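Local atomic coordinates of Can2 (Sulfobacillus thermosulfidooxidans, PDB entry 7BDV), a protein that binds cyclic tetra-adenylate through its CARF domains and acts as a dual-specificity nuclease that potentiates type III CRISPR defence. Residues D122-L127 with E135-P140; G239-H244 with A329-L334; I259-K264 with V280-N285; I303-T308 with Q336-R341. All coordinates share one frame; numbering follows the deposited sequence.

From the N terminus, the chain first builds the CARF part, where interaction 1 closes the short hairpin loop between strands 125-128 and 134-136. Much later, G239-H244 on helix 231-254 opens interaction 2, which closes only at A329-L334, so a long span of the nuclease part lies between its segments. Interaction 3, pairing strands 262-269 and 279-283, falls wholly within that span. Interaction 4 crosses interaction 2: I303-T308 precedes A329-L334 and Q336-R341 follows it, and the two contacts touch through Leu-334 and Pro-305. Across the two halves, interactions 1 and 3 meet where Asn-285 ND2 probably hydrogen-bonds Gln-124 OE1 and Gly-138 O.

Interaction 1: D122-L127 with E135-P140; sequences DSQRIL and ERLGDP
The edge hairpin of the CARF sheet is stitched here by Ile-126 and Glu-135, an antiparallel hydrogen-bonded pair: Ile-126 N reaches Glu-135 O at 2.9 Å, and Glu-135 N returns to Ile-126 O at 3.1 Å. Beyond the last strand residue, Leu-137 N donates almost straight (178°) to Gln-124 O, 2.9 Å away. Leu-137 then splits its two methyls. CD2 rests on Ile-126 CG1 at 3.6 Å, while CD1 turns to the amide of Gln-124, 3.5 Å from OE1. That amide is held from several sides: NE2 bonds to Ser-121 O, and OE1 to Asn-285 ND2 of the nuclease part and to a water at 2.7 Å, which also accepts a weak bond from Arg-136 NH1. Although Arg-136 leaves the strand pointing away, a bend at chi2 (57°) folds it back until its guanidinium lies with one face over Gln-124 CB, 3.7 Å from NH1. Helix 23-31 packs against Leu-137 through Ile-27 and Gln-31. In the turn that joins strand 116-120 to strand 125-128, Gln-124, with positive phi, and Arg-125 both face Asp-120, a G1 beta bulge leading into the antiparallel strands that finish the otherwise parallel, Rossmann-like CARF sheet.

Interaction 2: G239-H244 with A329-L334; sequences GGWFEH and ASYYPL
Tyr-331 packs against both Trp-241 and Phe-242, a face to the first and an edge to the second, and these three rings make up the tight part of the contact. The far end of the indole comes down over one face of Tyr-331, with Trp-241 CZ2 3.5 Å from Tyr-331 CG, displaced toward the ring's rim. The two planes are tilted by 47°, so the pair is oblique. Phe-242 meets the same tyrosine differently. Tyr-331 CB sits over the phenyl face, 4.3 Å from the ring centroid in a CH-pi contact, and the tyrosine ring turns its edge toward that face in an offset edge-to-face pair with planes at 65°. With CG anti to the backbone N (chi1 -177°), Phe-242 reaches straight out from the helix, so that its CE2 edge abuts Ala-329 C at 3.6 Å and its CB lies 4.0 Å from Tyr-331 CD2. The cluster fastens helix 231-254 to the loop leaving strand 325-329, two elements of the PD-(D/E)XK-like nuclease fold. Phe-174 adds an edge-to-face partner for Trp-241, and the tyrosine hydroxyl finds Asn-189 OD1. Away from the rings the contact thins quickly. Ser-330 turns its side chain from the helix, and its hydroxyl donates to Tyr-332 O, 2.9 Å from OG, on a carbonyl lone pair. Round the helix, exposed His-244 folds back on its own turn, its ND1 donating to Gly-240 O at 2.9 Å from above the carbonyl plane, while partly exposed Glu-243 forms a salt bridge with Arg-295.

Interaction 3: I259-K264 with V280-N285; sequences IKNLTK and VFLYHN
Residues 259-263 and 280-283 run antiparallel, 166° apart, and the pairing slips by one residue between Lys-260 and Thr-263, a beta bulge that takes up Asn-261 with its positive phi. On one side of the bulge Lys-260 N and Leu-282 O are 2.8 Å apart, and Leu-282 N to Lys-260 O is likewise 2.8 Å; on the other, Thr-263 N donates to Val-280 O at 2.9 Å and Val-280 N to Thr-263 O at 3.0 Å. The threonine hydroxyl braces the bulge from within, OG1 donating to Asn-261 O at 2.8 Å. Side chains fall on two faces. On one, Phe-281 is the centre: Ile-259 lays CD1 over a face of the ring and presses CG2 against Phe-281 CB at 3.7 Å, while Leu-262, its chi1 of 179° swinging CG away from the backbone N, runs alongside so that CD1 comes 4.0 Å from Phe-281 CD1. Helix 231-254 backs Ile-259 and Leu-262, and Phe-281 stacks on His-288 of the next strand. The edge of the Tyr-283 ring, at CD1, lies near Ile-259 N and CG1. On the other face lie Lys-260, Leu-282, Thr-263 and Val-280. There Lys-260 leads its amine off to Leu-141 O and Asp-139 O, and Asn-261 OD1 accepts from Val-143 N, tying the strand to the CARF part. Strands paired in this way, with a helix before them, are typical of the PD-(D/E)XK core, where a helix is followed by an antiparallel beta meander.

Interaction 4: I303-T308 with Q336-R341; sequences INPMET and QAAKKR
Ala-337 and Ala-338 offer a small-residue patch on helix 336-344, and Pro-305 and Met-306, modelled as selenomethionine, come against it from the region leading into helix 306-320. Ala-337 is met first: its CB lies 4.0 Å from Met-306 CE, and Met-306 CE also rests 3.8 Å from Ala-337 O. Next, Ala-338 points toward the other segment, its CB touching Pro-305 CG at 3.6 Å, a close meeting of methyl and ring; its CA has the selenium of Met-306 beside it at 4.1 Å. Ile-309, one turn further along the opposing helix, also packs on Ala-338. Lys-339 makes a salt bridge with Asp-351, while Lys-340 packs on Ser-272 of the second subunit. Then Arg-341 crosses the end of Met-306 at about a right angle. The selenium passes 4.0 Å from Arg-341 CD, and Met-306 CE arrives in the guanidinium plane, at its edge, 3.8 Å from Arg-341 NE. Bends at chi2 (-63°) and chi3 (-138°) curl the Met-306 chain into this position. NE is buried here without a hydrogen-bond partner in the model, whereas the outer nitrogens are used: NH1 bonds Asn-275 OD1 of the second subunit and NH2 makes a weak bond to Ser-274 O of that subunit. The contact thus joins the helices of two successive beta-alpha-beta crossovers, whose strands 286-291, 325-329 and 347-350 run parallel in the nuclease sheet.

Interaction 1: D122-L127 with E135-P140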
loop_
_atom_site.group_PDB
_atom_site.type_symbol
_atom_site.label_atom_id
_atom_site.label_comp_id
_atom_site.label_asym_id
_atom_site.label_seq_id
_atom_site.Cartn_x
_atom_site.Cartn_y
_atom_site.Cartn_z
ATOM N N ASP A 122 3.112 -16.574 7.825
ATOM C CA ASP A 122 1.764 -16.744 8.445
ATOM C C ASP A 122 1.890 -17.638 9.682
ATOM O O ASP A 122 1.500 -17.187 10.777
ATOM C CB ASP A 122 0.733 -17.303 7.458
ATOM N N SER A 123 2.419 -18.854 9.520
ATOM C CA SER A 123 2.577 -19.867 10.594
ATOM C C SER A 123 3.963 -19.749 11.264
ATOM O O SER A 123 4.228 -20.488 12.225
ATOM C CB SER A 123 2.333 -21.251 10.060
ATOM O OG SER A 123 3.435 -21.707 9.283
ATOM N N GLN A 124 4.827 -18.869 10.777
ATOM C CA GLN A 124 6.189 -18.665 11.330
ATOM C C GLN A 124 6.996 -19.949 11.261
ATOM O O GLN A 124 7.631 -20.297 12.260
ATOM C CB GLN A 124 6.103 -18.109 12.755
ATOM C CG GLN A 124 5.791 -16.621 12.759
ATOM C CD GLN A 124 6.898 -15.877 12.035
ATOM O OE1 GLN A 124 8.061 -15.896 12.479
ATOM N NE2 GLN A 124 6.558 -15.263 10.896
ATOM N N ARG A 125 6.950 -20.622 10.113
ATOM C CA ARG A 125 7.649 -21.912 9.917
ATOM C C ARG A 125 8.539 -21.835 8.682
ATOM O O ARG A 125 8.191 -21.141 7.728
ATOM C CB ARG A 125 6.645 -23.061 9.813
ATOM C CG ARG A 125 5.802 -23.269 11.069
ATOM C CD ARG A 125 5.112 -24.627 11.080
ATOM N NE ARG A 125 4.167 -24.716 9.968
ATOM C CZ ARG A 125 3.895 -25.805 9.254
ATOM N NH1 ARG A 125 4.489 -26.957 9.514
ATOM N NH2 ARG A 125 3.026 -25.720 8.262
ATOM N N ILE A 126 9.653 -22.549 8.741
ATOM C CA ILE A 126 10.440 -23.010 7.565
ATOM C C ILE A 126 9.840 -24.340 7.128
ATOM O O ILE A 126 9.872 -25.262 7.915
ATOM C CB ILE A 126 11.919 -23.142 7.931
ATOM C CG1 ILE A 126 12.536 -21.789 8.279
ATOM C CG2 ILE A 126 12.670 -23.829 6.827
ATOM C CD1 ILE A 126 13.856 -21.892 9.002
ATOM N N LEU A 127 9.323 -24.426 5.908
ATOM C CA LEU A 127 8.907 -25.706 5.283
ATOM C C LEU A 127 10.116 -26.284 4.544
ATOM O O LEU A 127 10.739 -25.548 3.800
ATOM C CB LEU A 127 7.745 -25.471 4.318
ATOM C CG LEU A 127 6.606 -24.624 4.866
ATOM C CD1 LEU A 127 5.476 -24.543 3.845
ATOM C CD2 LEU A 127 6.123 -25.174 6.179
ATOM N N GLU A 135 9.911 -26.504 10.710
ATOM C CA GLU A 135 10.601 -26.024 11.932
ATOM C C GLU A 135 10.026 -24.650 12.268
ATOM O O GLU A 135 9.752 -23.892 11.330
ATOM C CB GLU A 135 12.106 -25.983 11.668
ATOM C CG GLU A 135 12.963 -25.696 12.880
ATOM C CD GLU A 135 14.396 -25.324 12.525
ATOM O OE1 GLU A 135 14.742 -25.385 11.322
ATOM O OE2 GLU A 135 15.163 -24.973 13.447
ATOM N N ARG A 136 9.801 -24.368 13.553
ATOM C CA ARG A 136 9.397 -23.024 14.020
ATOM C C ARG A 136 10.589 -22.108 13.748
ATOM O O ARG A 136 11.718 -22.580 13.941
ATOM C CB ARG A 136 8.966 -23.067 15.493
ATOM C CG ARG A 136 8.119 -21.907 16.006
ATOM C CD ARG A 136 6.811 -21.648 15.270
ATOM N NE ARG A 136 5.914 -20.691 15.909
ATOM C CZ ARG A 136 6.216 -19.440 16.288
ATOM N NH1 ARG A 136 7.438 -18.944 16.146
ATOM N NH2 ARG A 136 5.275 -18.679 16.824
ATOM N N LEU A 137 10.332 -20.897 13.232
ATOM C CA LEU A 137 11.333 -19.807 13.135
ATOM C C LEU A 137 11.621 -19.313 14.551
ATOM O O LEU A 137 10.687 -19.349 15.391
ATOM C CB LEU A 137 10.750 -18.658 12.311
ATOM C CG LEU A 137 10.709 -18.832 10.796
ATOM C CD1 LEU A 137 9.829 -17.771 10.141
ATOM C CD2 LEU A 137 12.109 -18.757 10.237
ATOM N N GLY A 138 12.838 -18.847 14.821
ATOM C CA GLY A 138 13.131 -18.063 16.039
ATOM C C GLY A 138 12.720 -16.608 15.856
ATOM O O GLY A 138 11.966 -16.316 14.891
ATOM N N ASP A 139 13.223 -15.718 16.713
ATOM C CA ASP A 139 13.017 -14.255 16.606
ATOM C C ASP A 139 14.359 -13.546 16.758
ATOM O O ASP A 139 14.464 -12.640 17.557
ATOM C CB ASP A 139 11.979 -13.787 17.641
ATOM N N PRO A 140 15.385 -13.872 15.943
ATOM C CA PRO A 140 16.672 -13.170 16.014
ATOM C C PRO A 140 16.657 -11.773 15.363
ATOM O O PRO A 140 17.440 -10.920 15.736
ATOM C CB PRO A 140 17.600 -14.117 15.238
ATOM C CG PRO A 140 16.695 -14.711 14.172
ATOM C CD PRO A 140 15.350 -14.872 14.855
HETATM O O HOH W 1 8.241 -16.261 15.175
#

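Interaction 2: G239-H244 with A329-L334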
loop_
_atom_site.group_PDB
_atom_site.type_symbol
_atom_site.label_atom_id
_atom_site.label_comp_id
_atom_site.label_asym_id
_atom_site.label_seq_id
_atom_site.Cartn_x
_atom_site.Cartn_y
_atom_site.Cartn_z
ATOM N N GLY A 239 -2.933 14.988 23.431
ATOM C CA GLY A 239 -2.978 13.544 23.154
ATOM C C GLY A 239 -1.745 12.789 23.641
ATOM O O GLY A 239 -1.698 11.566 23.412
ATOM N N GLY A 240 -0.751 13.447 24.251
ATOM C CA GLY A 240 0.440 12.732 24.764
ATOM C C GLY A 240 0.062 11.705 25.812
ATOM O O GLY A 240 0.671 10.631 25.862
ATOM N N TRP A 241 -0.890 12.022 26.694
ATOM C CA TRP A 241 -1.334 11.091 27.751
ATOM C C TRP A 241 -1.768 9.754 27.120
ATOM O O TRP A 241 -1.465 8.654 27.690
ATOM C CB TRP A 241 -2.441 11.716 28.595
ATOM C CG TRP A 241 -3.736 11.866 27.856
ATOM C CD1 TRP A 241 -4.173 12.984 27.222
ATOM C CD2 TRP A 241 -4.784 10.890 27.701
ATOM N NE1 TRP A 241 -5.446 12.800 26.750
ATOM C CE2 TRP A 241 -5.827 11.512 26.990
ATOM C CE3 TRP A 241 -4.966 9.575 28.141
ATOM C CZ2 TRP A 241 -6.994 10.847 26.634
ATOM C CZ3 TRP A 241 -6.124 8.914 27.781
ATOM C CH2 TRP A 241 -7.123 9.546 27.045
ATOM N N PHE A 242 -2.454 9.797 25.971
ATOM C CA PHE A 242 -2.988 8.560 25.353
ATOM C C PHE A 242 -1.847 7.778 24.693
ATOM O O PHE A 242 -1.885 6.560 24.730
ATOM C CB PHE A 242 -4.064 8.884 24.317
ATOM C CG PHE A 242 -4.668 7.641 23.717
ATOM C CD1 PHE A 242 -5.355 6.755 24.524
ATOM C CD2 PHE A 242 -4.476 7.324 22.368
ATOM C CE1 PHE A 242 -5.887 5.593 23.974
ATOM C CE2 PHE A 242 -5.024 6.175 21.828
ATOM C CZ PHE A 242 -5.715 5.305 22.638
ATOM N N GLU A 243 -0.875 8.467 24.110
ATOM C CA GLU A 243 0.349 7.828 23.545
ATOM C C GLU A 243 1.050 7.061 24.663
ATOM O O GLU A 243 1.477 5.987 24.419
ATOM C CB GLU A 243 1.285 8.885 22.930
ATOM C CG GLU A 243 0.640 9.720 21.828
ATOM C CD GLU A 243 1.577 10.686 21.105
ATOM O OE1 GLU A 243 2.602 10.199 20.535
ATOM O OE2 GLU A 243 1.282 11.925 21.102
ATOM N N HIS A 244 1.154 7.613 25.859
ATOM C CA HIS A 244 1.814 6.954 27.020
ATOM C C HIS A 244 0.937 5.774 27.457
ATOM O O HIS A 244 1.461 4.699 27.792
ATOM C CB HIS A 244 2.067 7.934 28.148
ATOM C CG HIS A 244 3.195 8.873 27.930
ATOM N ND1 HIS A 244 2.985 10.201 27.610
ATOM C CD2 HIS A 244 4.531 8.697 28.027
ATOM C CE1 HIS A 244 4.150 10.808 27.479
ATOM N NE2 HIS A 244 5.122 9.903 27.747
ATOM N N ALA A 329 -5.115 3.664 16.860
ATOM C CA ALA A 329 -5.649 3.727 18.241
ATOM C C ALA A 329 -6.041 5.167 18.552
ATOM O O ALA A 329 -5.238 6.077 18.253
ATOM C CB ALA A 329 -4.613 3.199 19.224
ATOM N N SER A 330 -7.228 5.359 19.118
ATOM C CA SER A 330 -7.849 6.676 19.429
ATOM C C SER A 330 -8.595 6.597 20.767
ATOM O O SER A 330 -9.186 5.530 21.068
ATOM C CB SER A 330 -8.786 7.064 18.312
ATOM O OG SER A 330 -9.344 8.333 18.514
ATOM N N TYR A 331 -8.607 7.673 21.555
ATOM C CA TYR A 331 -9.477 7.807 22.751
ATOM C C TYR A 331 -10.827 8.388 22.327
ATOM O O TYR A 331 -11.767 8.238 23.116
ATOM C CB TYR A 331 -8.816 8.625 23.877
ATOM C CG TYR A 331 -8.627 10.099 23.606
ATOM C CD1 TYR A 331 -9.637 11.009 23.887
ATOM C CD2 TYR A 331 -7.432 10.594 23.098
ATOM C CE1 TYR A 331 -9.498 12.348 23.608
ATOM C CE2 TYR A 331 -7.266 11.938 22.829
ATOM C CZ TYR A 331 -8.301 12.818 23.082
ATOM O OH TYR A 331 -8.164 14.150 22.821
ATOM N N TYR A 332 -10.919 9.001 21.144
ATOM C CA TYR A 332 -12.146 9.664 20.622
ATOM C C TYR A 332 -12.843 8.723 19.640
ATOM O O TYR A 332 -12.198 8.053 18.840
ATOM C CB TYR A 332 -11.805 11.002 19.947
ATOM N N PRO A 333 -14.187 8.613 19.680
ATOM C CA PRO A 333 -14.894 7.723 18.769
ATOM C C PRO A 333 -14.635 8.110 17.308
ATOM O O PRO A 333 -14.550 9.276 17.026
ATOM C CB PRO A 333 -16.380 7.890 19.138
ATOM C CG PRO A 333 -16.363 8.503 20.518
ATOM C CD PRO A 333 -15.099 9.336 20.575
ATOM N N LEU A 334 -14.417 7.116 16.445
ATOM C CA LEU A 334 -14.244 7.283 14.989
ATOM C C LEU A 334 -15.600 7.045 14.330
ATOM O O LEU A 334 -16.352 6.182 14.825
ATOM C CB LEU A 334 -13.219 6.268 14.475
ATOM C CG LEU A 334 -11.772 6.540 14.863
ATOM C CD1 LEU A 334 -10.891 5.410 14.362
ATOM C CD2 LEU A 334 -11.285 7.867 14.301
#

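Interaction 3: I259-K264 with V280-N285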
loop_
_atom_site.group_PDB
_atom_site.type_symbol
_atom_site.label_atom_id
_atom_site.label_comp_id
_atom_site.label_asym_id
_atom_site.label_seq_id
_atom_site.Cartn_x
_atom_site.Cartn_y
_atom_site.Cartn_z
ATOM N N ILE A 259 7.389 -9.425 22.665
ATOM C CA ILE A 259 7.469 -8.175 21.869
ATOM C C ILE A 259 8.946 -7.741 21.879
ATOM O O ILE A 259 9.490 -7.707 22.961
ATOM C CB ILE A 259 6.521 -7.143 22.498
ATOM C CG1 ILE A 259 5.066 -7.438 22.077
ATOM C CG2 ILE A 259 6.949 -5.740 22.158
ATOM C CD1 ILE A 259 4.057 -6.520 22.700
ATOM N N LYS A 260 9.532 -7.404 20.732
ATOM C CA LYS A 260 10.981 -7.057 20.607
ATOM C C LYS A 260 11.145 -5.612 20.130
ATOM O O LYS A 260 10.352 -5.171 19.245
ATOM C CB LYS A 260 11.662 -8.003 19.607
ATOM C CG LYS A 260 12.200 -9.288 20.203
ATOM C CD LYS A 260 13.210 -9.955 19.291
ATOM C CE LYS A 260 14.499 -9.178 19.129
ATOM N NZ LYS A 260 15.319 -9.771 18.054
ATOM N N ASN A 261 12.158 -4.908 20.650
ATOM C CA ASN A 261 12.619 -3.588 20.141
ATOM C C ASN A 261 11.475 -2.564 20.197
ATOM O O ASN A 261 11.354 -1.739 19.267
ATOM C CB ASN A 261 13.177 -3.704 18.722
ATOM C CG ASN A 261 14.381 -4.619 18.607
ATOM O OD1 ASN A 261 14.571 -5.309 17.604
ATOM N ND2 ASN A 261 15.228 -4.628 19.622
ATOM N N LEU A 262 10.655 -2.610 21.245
ATOM C CA LEU A 262 9.534 -1.649 21.457
ATOM C C LEU A 262 10.131 -0.254 21.539
ATOM O O LEU A 262 10.983 -0.026 22.417
ATOM C CB LEU A 262 8.819 -2.019 22.749
ATOM C CG LEU A 262 7.649 -1.124 23.140
ATOM C CD1 LEU A 262 6.576 -1.082 22.057
ATOM C CD2 LEU A 262 7.044 -1.588 24.456
ATOM N N THR A 263 9.703 0.647 20.664
ATOM C CA THR A 263 10.226 2.028 20.547
ATOM C C THR A 263 9.038 2.989 20.417
ATOM O O THR A 263 8.015 2.597 19.812
ATOM C CB THR A 263 11.194 2.126 19.355
ATOM O OG1 THR A 263 12.077 1.005 19.316
ATOM C CG2 THR A 263 12.054 3.366 19.398
ATOM N N LYS A 264 9.166 4.196 20.952
ATOM C CA LYS A 264 8.170 5.297 20.788
ATOM C C LYS A 264 8.853 6.394 19.957
ATOM O O LYS A 264 10.099 6.501 20.017
ATOM C CB LYS A 264 7.628 5.729 22.163
ATOM C CG LYS A 264 8.651 6.238 23.172
ATOM C CD LYS A 264 8.104 6.379 24.586
ATOM N N VAL A 280 6.449 1.461 17.560
ATOM C CA VAL A 280 6.841 0.323 16.677
ATOM C C VAL A 280 7.421 -0.780 17.559
ATOM O O VAL A 280 7.995 -0.473 18.616
ATOM C CB VAL A 280 7.806 0.758 15.557
ATOM C CG1 VAL A 280 7.334 2.040 14.871
ATOM C CG2 VAL A 280 9.228 0.897 16.035
ATOM N N PHE A 281 7.185 -2.027 17.184
ATOM C CA PHE A 281 7.841 -3.220 17.771
ATOM C C PHE A 281 7.842 -4.313 16.719
ATOM O O PHE A 281 7.080 -4.210 15.686
ATOM C CB PHE A 281 7.168 -3.687 19.064
ATOM C CG PHE A 281 5.690 -3.979 18.973
ATOM C CD1 PHE A 281 4.757 -2.953 19.036
ATOM C CD2 PHE A 281 5.235 -5.266 18.807
ATOM C CE1 PHE A 281 3.401 -3.227 18.932
ATOM C CE2 PHE A 281 3.874 -5.543 18.723
ATOM C CZ PHE A 281 2.963 -4.521 18.792
ATOM N N LEU A 282 8.639 -5.336 17.000
ATOM C CA LEU A 282 8.656 -6.612 16.259
ATOM C C LEU A 282 7.949 -7.647 17.117
ATOM O O LEU A 282 8.173 -7.713 18.342
ATOM C CB LEU A 282 10.096 -7.053 15.982
ATOM C CG LEU A 282 10.774 -6.437 14.777
ATOM C CD1 LEU A 282 12.208 -6.935 14.686
ATOM C CD2 LEU A 282 10.040 -6.762 13.499
ATOM N N TYR A 283 7.171 -8.487 16.475
ATOM C CA TYR A 283 6.535 -9.666 17.103
ATOM C C TYR A 283 6.379 -10.716 16.028
ATOM O O TYR A 283 5.742 -10.396 15.029
ATOM C CB TYR A 283 5.179 -9.300 17.706
ATOM C CG TYR A 283 4.564 -10.415 18.500
ATOM C CD1 TYR A 283 5.105 -10.744 19.714
ATOM C CD2 TYR A 283 3.465 -11.143 18.052
ATOM C CE1 TYR A 283 4.591 -11.773 20.480
ATOM C CE2 TYR A 283 2.931 -12.173 18.807
ATOM C CZ TYR A 283 3.502 -12.491 20.025
ATOM O OH TYR A 283 3.030 -13.508 20.793
ATOM N N HIS A 284 6.972 -11.897 16.241
ATOM C CA HIS A 284 6.994 -13.005 15.255
ATOM C C HIS A 284 7.593 -12.495 13.948
ATOM O O HIS A 284 7.022 -12.791 12.891
ATOM C CB HIS A 284 5.575 -13.582 15.106
ATOM C CG HIS A 284 5.099 -14.293 16.322
ATOM N ND1 HIS A 284 3.815 -14.808 16.423
ATOM C CD2 HIS A 284 5.738 -14.595 17.478
ATOM C CE1 HIS A 284 3.684 -15.392 17.597
ATOM N NE2 HIS A 284 4.854 -15.260 18.274
ATOM N N ASN A 285 8.665 -11.703 14.019
ATOM C CA ASN A 285 9.434 -11.237 12.838
ATOM C C ASN A 285 8.603 -10.319 11.933
ATOM O O ASN A 285 9.004 -10.135 10.802
ATOM C CB ASN A 285 9.946 -12.424 12.029
ATOM C CG ASN A 285 10.869 -13.274 12.868
ATOM O OD1 ASN A 285 11.791 -12.735 13.482
ATOM N ND2 ASN A 285 10.587 -14.567 12.963
#

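Interaction 4: I303-T308 with Q336-R341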
loop_
_atom_site.group_PDB
_atom_site.type_symbol
_atom_site.label_atom_id
_atom_site.label_comp_id
_atom_site.label_asym_id
_atom_site.label_seq_id
_atom_site.Cartn_x
_atom_site.Cartn_y
_atom_site.Cartn_z
ATOM N N ILE A 303 -11.832 15.948 15.253
ATOM C CA ILE A 303 -10.708 15.168 14.642
ATOM C C ILE A 303 -11.167 14.700 13.258
ATOM O O ILE A 303 -12.331 14.285 13.147
ATOM C CB ILE A 303 -10.280 13.995 15.549
ATOM C CG1 ILE A 303 -9.743 14.480 16.900
ATOM C CG2 ILE A 303 -9.281 13.096 14.832
ATOM N N ASN A 304 -10.294 14.770 12.247
ATOM C CA ASN A 304 -10.565 14.295 10.861
ATOM C C ASN A 304 -9.611 13.146 10.533
ATOM O O ASN A 304 -8.493 13.357 10.067
ATOM C CB ASN A 304 -10.502 15.404 9.808
ATOM C CG ASN A 304 -9.284 16.293 9.921
ATOM N ND2 ASN A 304 -8.966 16.992 8.845
ATOM N N PRO A 305 -10.054 11.882 10.729
ATOM C CA PRO A 305 -9.155 10.728 10.697
ATOM C C PRO A 305 -8.700 10.298 9.302
ATOM O O PRO A 305 -7.730 9.545 9.161
ATOM C CB PRO A 305 -10.034 9.634 11.337
ATOM C CG PRO A 305 -11.444 9.994 10.888
ATOM C CD PRO A 305 -11.459 11.505 10.952
HETATM N N MSE A 306 -9.443 10.711 8.267
HETATM C CA MSE A 306 -9.276 10.147 6.937
HETATM C C MSE A 306 -7.865 10.410 6.403
HETATM O O MSE A 306 -7.239 9.505 5.865
HETATM C CB MSE A 306 -10.353 10.688 5.989
HETATM C CG MSE A 306 -11.746 10.143 6.246
HETATM SE SE MSE A 306 -11.853 8.200 5.965
HETATM C CE MSE A 306 -13.526 7.755 5.018
ATOM N N GLU A 307 -7.356 11.639 6.551
ATOM C CA GLU A 307 -6.008 11.951 6.100
ATOM C C GLU A 307 -4.994 11.045 6.831
ATOM O O GLU A 307 -4.035 10.609 6.196
ATOM C CB GLU A 307 -5.705 13.444 6.284
ATOM N N THR A 308 -5.212 10.742 8.111
ATOM C CA THR A 308 -4.307 9.908 8.952
ATOM C C THR A 308 -4.341 8.458 8.448
ATOM O O THR A 308 -3.267 7.800 8.392
ATOM C CB THR A 308 -4.680 10.024 10.435
ATOM N N GLN A 336 -18.162 5.669 11.269
ATOM C CA GLN A 336 -18.276 4.307 10.683
ATOM C C GLN A 336 -17.411 4.231 9.423
ATOM O O GLN A 336 -16.746 3.216 9.224
ATOM C CB GLN A 336 -19.732 3.943 10.384
ATOM C CG GLN A 336 -20.013 2.466 10.605
ATOM C CD GLN A 336 -19.481 2.006 11.940
ATOM O OE1 GLN A 336 -19.931 2.445 12.992
ATOM N NE2 GLN A 336 -18.491 1.129 11.906
ATOM N N ALA A 337 -17.414 5.285 8.614
ATOM C CA ALA A 337 -16.672 5.392 7.343
ATOM C C ALA A 337 -15.168 5.213 7.598
ATOM O O ALA A 337 -14.517 4.498 6.813
ATOM C CB ALA A 337 -16.981 6.725 6.721
ATOM N N ALA A 338 -14.630 5.848 8.633
ATOM C CA ALA A 338 -13.193 5.788 8.992
ATOM C C ALA A 338 -12.848 4.350 9.377
ATOM O O ALA A 338 -11.780 3.860 8.935
ATOM C CB ALA A 338 -12.869 6.754 10.110
ATOM N N LYS A 339 -13.743 3.680 10.117
ATOM C CA LYS A 339 -13.564 2.272 10.556
ATOM C C LYS A 339 -13.615 1.357 9.331
ATOM O O LYS A 339 -12.792 0.411 9.243
ATOM C CB LYS A 339 -14.592 1.875 11.623
ATOM C CG LYS A 339 -14.282 2.363 13.036
ATOM C CD LYS A 339 -15.452 2.291 13.980
ATOM C CE LYS A 339 -15.060 2.558 15.416
ATOM N NZ LYS A 339 -16.249 2.882 16.237
ATOM N N LYS A 340 -14.529 1.625 8.398
ATOM C CA LYS A 340 -14.671 0.809 7.170
ATOM C C LYS A 340 -13.408 0.958 6.300
ATOM O O LYS A 340 -12.965 -0.064 5.734
ATOM C CB LYS A 340 -15.971 1.177 6.448
ATOM C CG LYS A 340 -17.207 0.456 6.991
ATOM C CD LYS A 340 -18.547 1.160 6.716
ATOM N N ARG A 341 -12.825 2.154 6.196
ATOM C CA ARG A 341 -11.598 2.351 5.375
ATOM C C ARG A 341 -10.445 1.571 6.024
ATOM O O ARG A 341 -9.686 0.878 5.285
ATOM C CB ARG A 341 -11.257 3.831 5.178
ATOM C CG ARG A 341 -10.057 4.029 4.254
ATOM C CD ARG A 341 -9.946 5.436 3.713
ATOM N NE ARG A 341 -11.091 5.822 2.894
ATOM C CZ ARG A 341 -11.236 5.600 1.585
ATOM N NH1 ARG A 341 -10.303 4.972 0.884
ATOM N NH2 ARG A 341 -12.334 6.017 0.982
#